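Long-range contacts in lantibiotic dehydratase (Microbispora corallina, PDB 5EHK), which probably dehydrates serine and threonine residues of the NAI-107 precursor peptide, using glutamyl-tRNA as the activating donor: residues A[171-177]-A[289-295]; A[582-586]-A[636-640]. One frame throughout, in Å; residues are numbered along the deposited sequence.

Contact 1: residues A[171-177]-A[289-295]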
ATOM      1  N   ARG A 171     -15.331  44.754  -5.432  1.00 34.19           N
ATOM      2  CA  ARG A 171     -16.181  43.988  -6.332  1.00 36.61           C
ATOM      3  C   ARG A 171     -17.184  43.141  -5.584  1.00 32.92           C
ATOM      4  O   ARG A 171     -17.036  42.868  -4.391  1.00 32.16           O
ATOM      5  CB  ARG A 171     -15.346  43.106  -7.262  1.00 31.72           C
ATOM      6  CG  ARG A 171     -14.645  43.866  -8.365  1.00 33.98           C
ATOM      7  CD  ARG A 171     -13.590  43.016  -9.036  1.00 32.76           C
ATOM      8  NE  ARG A 171     -13.080  43.659 -10.243  1.00 42.66           N
ATOM      9  CZ  ARG A 171     -12.100  43.170 -10.997  1.00 40.74           C
ATOM     10  NH1 ARG A 171     -11.508  42.032 -10.650  1.00 41.50           N
ATOM     11  NH2 ARG A 171     -11.706  43.819 -12.091  1.00 33.99           N
ATOM     12  N   ALA A 172     -18.219  42.747  -6.306  1.00 32.65           N
ATOM     13  CA  ALA A 172     -19.267  41.910  -5.767  1.00 29.32           C
ATOM     14  C   ALA A 172     -18.708  40.531  -5.495  1.00 25.82           C
ATOM     15  O   ALA A 172     -17.958  40.009  -6.300  1.00 27.96           O
ATOM     16  CB  ALA A 172     -20.413  41.833  -6.759  1.00 31.82           C
ATOM     17  N   ASP A 173     -19.044  39.963  -4.342  1.00 31.02           N
ATOM     18  CA  ASP A 173     -18.698  38.580  -4.018  1.00 27.66           C
ATOM     19  C   ASP A 173     -19.470  37.654  -4.947  1.00 33.87           C
ATOM     20  O   ASP A 173     -20.673  37.847  -5.142  1.00 36.68           O
ATOM     21  CB  ASP A 173     -19.027  38.295  -2.553  1.00 27.13           C
ATOM     22  CG  ASP A 173     -19.097  36.815  -2.227  1.00 34.87           C
ATOM     23  OD1 ASP A 173     -18.034  36.171  -2.072  1.00 35.29           O
ATOM     24  OD2 ASP A 173     -20.224  36.306  -2.050  1.00 36.13           O
ATOM     25  N   MET A 174     -18.787  36.667  -5.531  1.00 31.44           N
ATOM     26  CA  MET A 174     -19.407  35.804  -6.545  1.00 31.67           C
ATOM     27  C   MET A 174     -20.633  35.058  -6.035  1.00 33.39           C
ATOM     28  O   MET A 174     -21.629  34.936  -6.743  1.00 30.16           O
ATOM     29  CB  MET A 174     -18.403  34.818  -7.133  1.00 25.55           C
ATOM     30  CG  MET A 174     -17.511  35.421  -8.182  1.00 26.14           C
ATOM     31  SD  MET A 174     -18.492  35.920  -9.615  1.00 24.41           S
ATOM     32  CE  MET A 174     -19.254  34.367 -10.044  1.00 33.35           C
ATOM     33  N   GLU A 175     -20.544  34.555  -4.812  1.00 34.31           N
ATOM     34  CA  GLU A 175     -21.661  33.869  -4.205  1.00 32.47           C
ATOM     35  C   GLU A 175     -22.840  34.828  -4.121  1.00 39.07           C
ATOM     36  O   GLU A 175     -23.968  34.472  -4.458  1.00 42.47           O
ATOM     37  CB  GLU A 175     -21.265  33.348  -2.826  1.00 37.28           C
ATOM     38  CG  GLU A 175     -22.132  32.218  -2.341  1.00 44.33           C
ATOM     39  CD  GLU A 175     -21.444  31.362  -1.296  1.00 49.34           C
ATOM     40  OE1 GLU A 175     -20.199  31.302  -1.325  1.00 50.28           O
ATOM     41  OE2 GLU A 175     -22.141  30.725  -0.473  1.00 57.32           O
ATOM     42  N   TRP A 176     -22.563  36.061  -3.706  1.00 40.83           N
ATOM     43  CA  TRP A 176     -23.583  37.106  -3.628  1.00 38.19           C
ATOM     44  C   TRP A 176     -24.169  37.419  -5.010  1.00 33.79           C
ATOM     45  O   TRP A 176     -25.382  37.380  -5.199  1.00 33.71           O
ATOM     46  CB  TRP A 176     -23.023  38.370  -2.939  1.00 37.98           C
ATOM     47  CG  TRP A 176     -24.009  39.513  -2.841  1.00 42.44           C
ATOM     48  CD1 TRP A 176     -24.985  39.679  -1.896  1.00 48.23           C
ATOM     49  CD2 TRP A 176     -24.123  40.630  -3.732  1.00 36.31           C
ATOM     50  NE1 TRP A 176     -25.690  40.832  -2.142  1.00 48.06           N
ATOM     51  CE2 TRP A 176     -25.184  41.430  -3.266  1.00 45.57           C
ATOM     52  CE3 TRP A 176     -23.430  41.031  -4.873  1.00 35.54           C
ATOM     53  CZ2 TRP A 176     -25.564  42.606  -3.904  1.00 49.87           C
ATOM     54  CZ3 TRP A 176     -23.812  42.194  -5.506  1.00 42.09           C
ATOM     55  CH2 TRP A 176     -24.866  42.973  -5.017  1.00 45.67           C
ATOM     56  N   LEU A 177     -23.307  37.733  -5.967  1.00 29.68           N
ATOM     57  CA  LEU A 177     -23.762  38.076  -7.308  1.00 34.03           C
ATOM     58  C   LEU A 177     -24.567  36.959  -7.965  1.00 39.66           C
ATOM     59  O   LEU A 177     -25.533  37.222  -8.679  1.00 41.03           O
ATOM     60  CB  LEU A 177     -22.586  38.457  -8.205  1.00 33.13           C
ATOM     61  CG  LEU A 177     -23.005  38.814  -9.629  1.00 31.20           C
ATOM     62  CD1 LEU A 177     -23.930  40.021  -9.606  1.00 29.10           C
ATOM     63  CD2 LEU A 177     -21.778  39.072 -10.508  1.00 30.40           C
ATOM     64  N   LEU A 289     -15.666  34.588 -15.665  1.00 24.62           N
ATOM     65  CA  LEU A 289     -14.379  34.544 -14.983  1.00 22.83           C
ATOM     66  C   LEU A 289     -13.216  34.660 -15.972  1.00 24.27           C
ATOM     67  O   LEU A 289     -12.289  33.838 -15.979  1.00 23.39           O
ATOM     68  CB  LEU A 289     -14.227  33.290 -14.115  1.00 20.22           C
ATOM     69  CG  LEU A 289     -15.374  32.982 -13.166  1.00 21.14           C
ATOM     70  CD1 LEU A 289     -14.984  31.856 -12.243  1.00 19.99           C
ATOM     71  CD2 LEU A 289     -15.774  34.206 -12.381  1.00 23.02           C
ATOM     72  N   ASP A 290     -13.252  35.695 -16.799  1.00 23.73           N
ATOM     73  CA  ASP A 290     -12.179  35.906 -17.757  1.00 23.56           C
ATOM     74  C   ASP A 290     -11.269  37.071 -17.385  1.00 24.13           C
ATOM     75  O   ASP A 290     -10.347  37.397 -18.122  1.00 27.83           O
ATOM     76  CB  ASP A 290     -12.743  36.133 -19.151  1.00 21.46           C
ATOM     77  CG  ASP A 290     -13.795  37.216 -19.180  1.00 24.37           C
ATOM     78  OD1 ASP A 290     -13.996  37.930 -18.162  1.00 25.53           O
ATOM     79  OD2 ASP A 290     -14.432  37.349 -20.240  1.00 29.84           O
ATOM     80  N   GLY A 291     -11.515  37.695 -16.243  1.00 24.81           N
ATOM     81  CA  GLY A 291     -10.675  38.800 -15.810  1.00 30.69           C
ATOM     82  C   GLY A 291     -11.390  40.124 -15.600  1.00 31.68           C
ATOM     83  O   GLY A 291     -10.911  40.961 -14.845  1.00 34.23           O
ATOM     84  N   ASP A 292     -12.535  40.306 -16.250  1.00 34.32           N
ATOM     85  CA  ASP A 292     -13.369  41.492 -16.047  1.00 40.46           C
ATOM     86  C   ASP A 292     -14.008  41.501 -14.665  1.00 36.45           C
ATOM     87  O   ASP A 292     -14.017  40.491 -13.976  1.00 32.84           O
ATOM     88  CB  ASP A 292     -14.456  41.583 -17.133  1.00 53.04           C
ATOM     89  CG  ASP A 292     -15.204  42.939 -17.135  1.00 66.16           C
ATOM     90  OD1 ASP A 292     -14.629  43.956 -16.648  1.00 66.23           O
ATOM     91  OD2 ASP A 292     -16.355  42.985 -17.659  1.00 58.13           O
ATOM     92  N   ASP A 293     -14.546  42.655 -14.281  1.00 41.67           N
ATOM     93  CA  ASP A 293     -15.390  42.771 -13.106  1.00 40.56           C
ATOM     94  C   ASP A 293     -16.645  41.956 -13.403  1.00 39.16           C
ATOM     95  O   ASP A 293     -17.267  42.128 -14.461  1.00 36.57           O
ATOM     96  CB  ASP A 293     -15.721  44.256 -12.874  1.00 38.67           C
ATOM     97  CG  ASP A 293     -16.755  44.493 -11.767  1.00 37.23           C
ATOM     98  OD1 ASP A 293     -16.836  43.714 -10.787  1.00 34.65           O
ATOM     99  OD2 ASP A 293     -17.482  45.503 -11.877  1.00 41.33           O
ATOM    100  N   PRO A 294     -16.979  41.020 -12.501  1.00 32.17           N
ATOM    101  CA  PRO A 294     -18.185  40.195 -12.608  1.00 31.51           C
ATOM    102  C   PRO A 294     -19.458  41.036 -12.621  1.00 34.88           C
ATOM    103  O   PRO A 294     -20.320  40.775 -13.467  1.00 34.16           O
ATOM    104  CB  PRO A 294     -18.122  39.294 -11.363  1.00 28.29           C
ATOM    105  CG  PRO A 294     -17.180  39.989 -10.425  1.00 32.27           C
ATOM    106  CD  PRO A 294     -16.165  40.634 -11.337  1.00 33.68           C
ATOM    107  N   LEU A 295     -19.583  42.009 -11.713  1.00 33.82           N
ATOM    108  CA  LEU A 295     -20.805  42.820 -11.642  1.00 33.89           C
ATOM    109  C   LEU A 295     -21.074  43.536 -12.965  1.00 35.65           C
ATOM    110  O   LEU A 295     -22.195  43.504 -13.495  1.00 29.05           O
ATOM    111  CB  LEU A 295     -20.735  43.818 -10.491  1.00 32.94           C
ATOM    112  CG  LEU A 295     -21.991  44.648 -10.210  1.00 35.19           C
ATOM    113  CD1 LEU A 295     -23.196  43.764  -9.932  1.00 39.05           C
ATOM    114  CD2 LEU A 295     -21.750  45.532  -9.010  1.00 41.46           C
TER
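R171 and D293 make the charged part of this contact. The two side chains run antiparallel alongside one another, with guanidinium and carboxylate planes only 3° apart. The ion pair is long, 3.8 Å from R171 NE to D293 OD1. D293 OD1 sits off the guanidinium plane, and none of the arginine N-H groups is aimed at it. CA of D293 lies 3.5 Å above the R171 guanidinium plane, toward its rim. The arginine chain is extended from CG to NE, which carries the cation along the backbone of 292-293.

Capping bonds act within each segment. D173 is the N-cap of helix 174-185, and its OD2 accepts from W176 N at 2.9 Å. D293 is the N-cap of helix 294-306; its OD1 takes a weak bond from L295 N.

The apolar part centres on P294. M174, bent at chi2 and chi3, brings SD to 3.8 Å from P294 CB. L177 CD2 reaches the same P294 CB at 3.8 Å. L177 CD1 meets L295 CD1 obliquely, also at 3.8 Å. A172 CB faces L295 CB more loosely, at 4.2 Å.

No hydrogen bond crosses between the segments. The end of strand 167-172 and the start of helix 174-185 thus meet the start of helix 294-306 through apolar packing and one ion pair that lacks directional bonds. D293 OD1 serves both its own helix start and the arginine, and the nearby cation would probably favour its ionised form.

Contact 2: residues A[582-586]-A[636-640]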
ATOM      1  N   LEU A 582     -11.424  34.490  -6.358  1.00 21.73           N
ATOM      2  CA  LEU A 582     -10.009  34.563  -6.723  1.00 22.22           C
ATOM      3  C   LEU A 582      -9.734  34.073  -8.137  1.00 17.07           C
ATOM      4  O   LEU A 582      -8.607  33.738  -8.481  1.00 12.28           O
ATOM      5  CB  LEU A 582      -9.157  33.782  -5.722  1.00 22.48           C
ATOM      6  CG  LEU A 582      -9.373  34.097  -4.240  1.00 24.82           C
ATOM      7  CD1 LEU A 582      -8.484  33.232  -3.379  1.00 13.43           C
ATOM      8  CD2 LEU A 582      -9.107  35.576  -3.964  1.00 24.05           C
ATOM      9  N   ALA A 583     -10.779  34.018  -8.949  1.00 18.91           N
ATOM     10  CA  ALA A 583     -10.681  33.384 -10.249  1.00 18.30           C
ATOM     11  C   ALA A 583     -10.916  34.384 -11.365  1.00 22.41           C
ATOM     12  O   ALA A 583     -11.066  33.994 -12.525  1.00 25.22           O
ATOM     13  CB  ALA A 583     -11.633  32.195 -10.360  1.00 14.08           C
ATOM     14  N   HIS A 584     -10.982  35.667 -11.014  1.00 23.13           N
ATOM     15  CA  HIS A 584     -11.108  36.734 -12.016  1.00 24.41           C
ATOM     16  C   HIS A 584      -9.776  37.014 -12.704  1.00 26.10           C
ATOM     17  O   HIS A 584      -9.161  38.046 -12.478  1.00 32.95           O
ATOM     18  CB  HIS A 584     -11.636  37.994 -11.351  1.00 25.13           C
ATOM     19  CG  HIS A 584     -12.972  37.801 -10.716  1.00 25.87           C
ATOM     20  ND1 HIS A 584     -14.085  37.442 -11.443  1.00 25.33           N
ATOM     21  CD2 HIS A 584     -13.364  37.856  -9.421  1.00 26.69           C
ATOM     22  CE1 HIS A 584     -15.115  37.312 -10.624  1.00 31.46           C
ATOM     23  NE2 HIS A 584     -14.704  37.554  -9.391  1.00 26.42           N
ATOM     24  N   THR A 585      -9.356  36.101 -13.576  1.00 23.99           N
ATOM     25  CA  THR A 585      -7.997  36.079 -14.065  1.00 19.40           C
ATOM     26  C   THR A 585      -7.980  35.900 -15.561  1.00 17.93           C
ATOM     27  O   THR A 585      -8.601  35.000 -16.074  1.00 20.26           O
ATOM     28  CB  THR A 585      -7.280  34.919 -13.431  1.00 20.78           C
ATOM     29  OG1 THR A 585      -7.909  33.707 -13.850  1.00 23.06           O
ATOM     30  CG2 THR A 585      -7.375  35.020 -11.916  1.00 12.79           C
ATOM     31  N   PRO A 586      -7.261  36.769 -16.273  1.00 23.55           N
ATOM     32  CA  PRO A 586      -7.362  36.791 -17.731  1.00 19.54           C
ATOM     33  C   PRO A 586      -6.605  35.665 -18.419  1.00 20.91           C
ATOM     34  O   PRO A 586      -5.628  35.130 -17.893  1.00 24.60           O
ATOM     35  CB  PRO A 586      -6.744  38.144 -18.100  1.00 20.57           C
ATOM     36  CG  PRO A 586      -5.772  38.425 -17.005  1.00 21.23           C
ATOM     37  CD  PRO A 586      -6.320  37.781 -15.758  1.00 27.04           C
ATOM     38  N   PRO A 636      -4.174  29.898 -15.275  1.00 13.20           N
ATOM     39  CA  PRO A 636      -3.564  31.213 -15.050  1.00 11.89           C
ATOM     40  C   PRO A 636      -4.005  31.914 -13.775  1.00 16.12           C
ATOM     41  O   PRO A 636      -4.001  33.140 -13.752  1.00 20.29           O
ATOM     42  CB  PRO A 636      -4.071  32.031 -16.238  1.00 12.21           C
ATOM     43  CG  PRO A 636      -4.572  31.039 -17.224  1.00 12.31           C
ATOM     44  CD  PRO A 636      -5.114  29.928 -16.406  1.00 11.65           C
ATOM     45  N   ASN A 637      -4.332  31.160 -12.734  1.00 13.91           N
ATOM     46  CA  ASN A 637      -4.585  31.731 -11.427  1.00 13.07           C
ATOM     47  C   ASN A 637      -4.055  30.803 -10.328  1.00 14.95           C
ATOM     48  O   ASN A 637      -3.435  29.783 -10.607  1.00 12.83           O
ATOM     49  CB  ASN A 637      -6.072  31.962 -11.242  1.00 13.63           C
ATOM     50  CG  ASN A 637      -6.874  30.672 -11.282  1.00 18.16           C
ATOM     51  OD1 ASN A 637      -6.634  29.733 -10.492  1.00 16.79           O
ATOM     52  ND2 ASN A 637      -7.819  30.601 -12.216  1.00 17.16           N
ATOM     53  N   MET A 638      -4.336  31.143  -9.079  1.00 12.05           N
ATOM     54  CA  MET A 638      -3.862  30.345  -7.980  1.00 10.83           C
ATOM     55  C   MET A 638      -5.003  29.629  -7.254  1.00 13.67           C
ATOM     56  O   MET A 638      -4.862  29.210  -6.104  1.00 11.61           O
ATOM     57  CB  MET A 638      -3.049  31.204  -7.020  1.00 13.61           C
ATOM     58  CG  MET A 638      -1.746  31.661  -7.601  1.00 14.24           C
ATOM     59  SD  MET A 638      -0.605  30.289  -7.914  1.00 18.05           S
ATOM     60  CE  MET A 638      -0.290  29.703  -6.262  1.00 17.78           C
ATOM     61  N   VAL A 639      -6.132  29.455  -7.926  1.00 13.94           N
ATOM     62  CA  VAL A 639      -7.148  28.579  -7.361  1.00 12.09           C
ATOM     63  C   VAL A 639      -6.703  27.122  -7.446  1.00 10.53           C
ATOM     64  O   VAL A 639      -6.195  26.665  -8.468  1.00 11.87           O
ATOM     65  CB  VAL A 639      -8.502  28.807  -8.015  1.00 13.64           C
ATOM     66  CG1 VAL A 639      -9.562  27.914  -7.383  1.00 12.33           C
ATOM     67  CG2 VAL A 639      -8.850  30.273  -7.892  1.00 12.76           C
ATOM     68  N   SER A 640      -6.878  26.405  -6.352  1.00  9.26           N
ATOM     69  CA  SER A 640      -6.413  25.032  -6.240  1.00 10.10           C
ATOM     70  C   SER A 640      -7.267  24.060  -7.042  1.00 15.71           C
ATOM     71  O   SER A 640      -8.397  23.761  -6.638  1.00 15.84           O
ATOM     72  CB  SER A 640      -6.484  24.600  -4.781  1.00 10.17           C
ATOM     73  OG  SER A 640      -6.196  23.218  -4.661  1.00 16.00           O
TER
HETATM   74  O   HOH W   1      -6.186  33.521  -8.192  1.00 15.93           O
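T585 and N637 meet through side chains that share the same first torsion, chi1 63°. In T585 this sets OG1 between the backbone N and the carbonyl carbon, and leaves CG2 beside the N. CG2 then packs on N637 CB at 3.4 Å. In N637 the same rotation folds CG back over its own chain. The two side chains cross at about a right angle. T585 OG1 stands 3.5 Å from N637 ND2, and T585 CB lies 3.7 Å from P636 O.

The folded amide of N637 makes an Asx turn. Its OD1 accepts from V639 N at 2.6 Å, with the donor tilted 28° from the carbonyl plane. The turn helps hold the loop in shape as it leads to V639. V639 CG2 comes to 3.5 Å from L582 O and also touches L582 CB and A583 CB. At the other end of the contact, P636 CB packs on P586 O at 3.8 Å. In the other loop, H584 is the centre of an inverse gamma turn and its CB points away from 636-640.

The touching parts run in nearly opposite directions, 167° apart, but no direct hydrogen bond joins them. Segment 582-586 follows helix 577-580 and precedes strand 591-595. Segment 636-640 follows strand 629-634 and leads into helix 641-644, where S640 is the N-cap and its OG accepts from A643 N. Strand 566-572 packs against the second segment, with P636 on D569 and V639 on F572.

How the contacts relate
Contact 1 is buried and contact 2 partly buried; no other chain of the assembly touches either. Their centres lie about 12 Å apart, and loop 582-586 belongs to contact 2 and also packs against contact 1. H584, which does not touch 636-640, brings CE1 to 3.4 Å from P294 CG and also packs on L289. N581, just before that loop, bonds D173 and M174 at the start of helix 174-185. The chemistry differs with place. Contact 1 joins a strand end and the helix start after it to the start of helix 294-306, with one long ion pair. Contact 2 joins two loops beside strand 566-572, mainly through threonine, asparagine, valine and leucine, with no charged pair; the Asx turn shapes only 636-640.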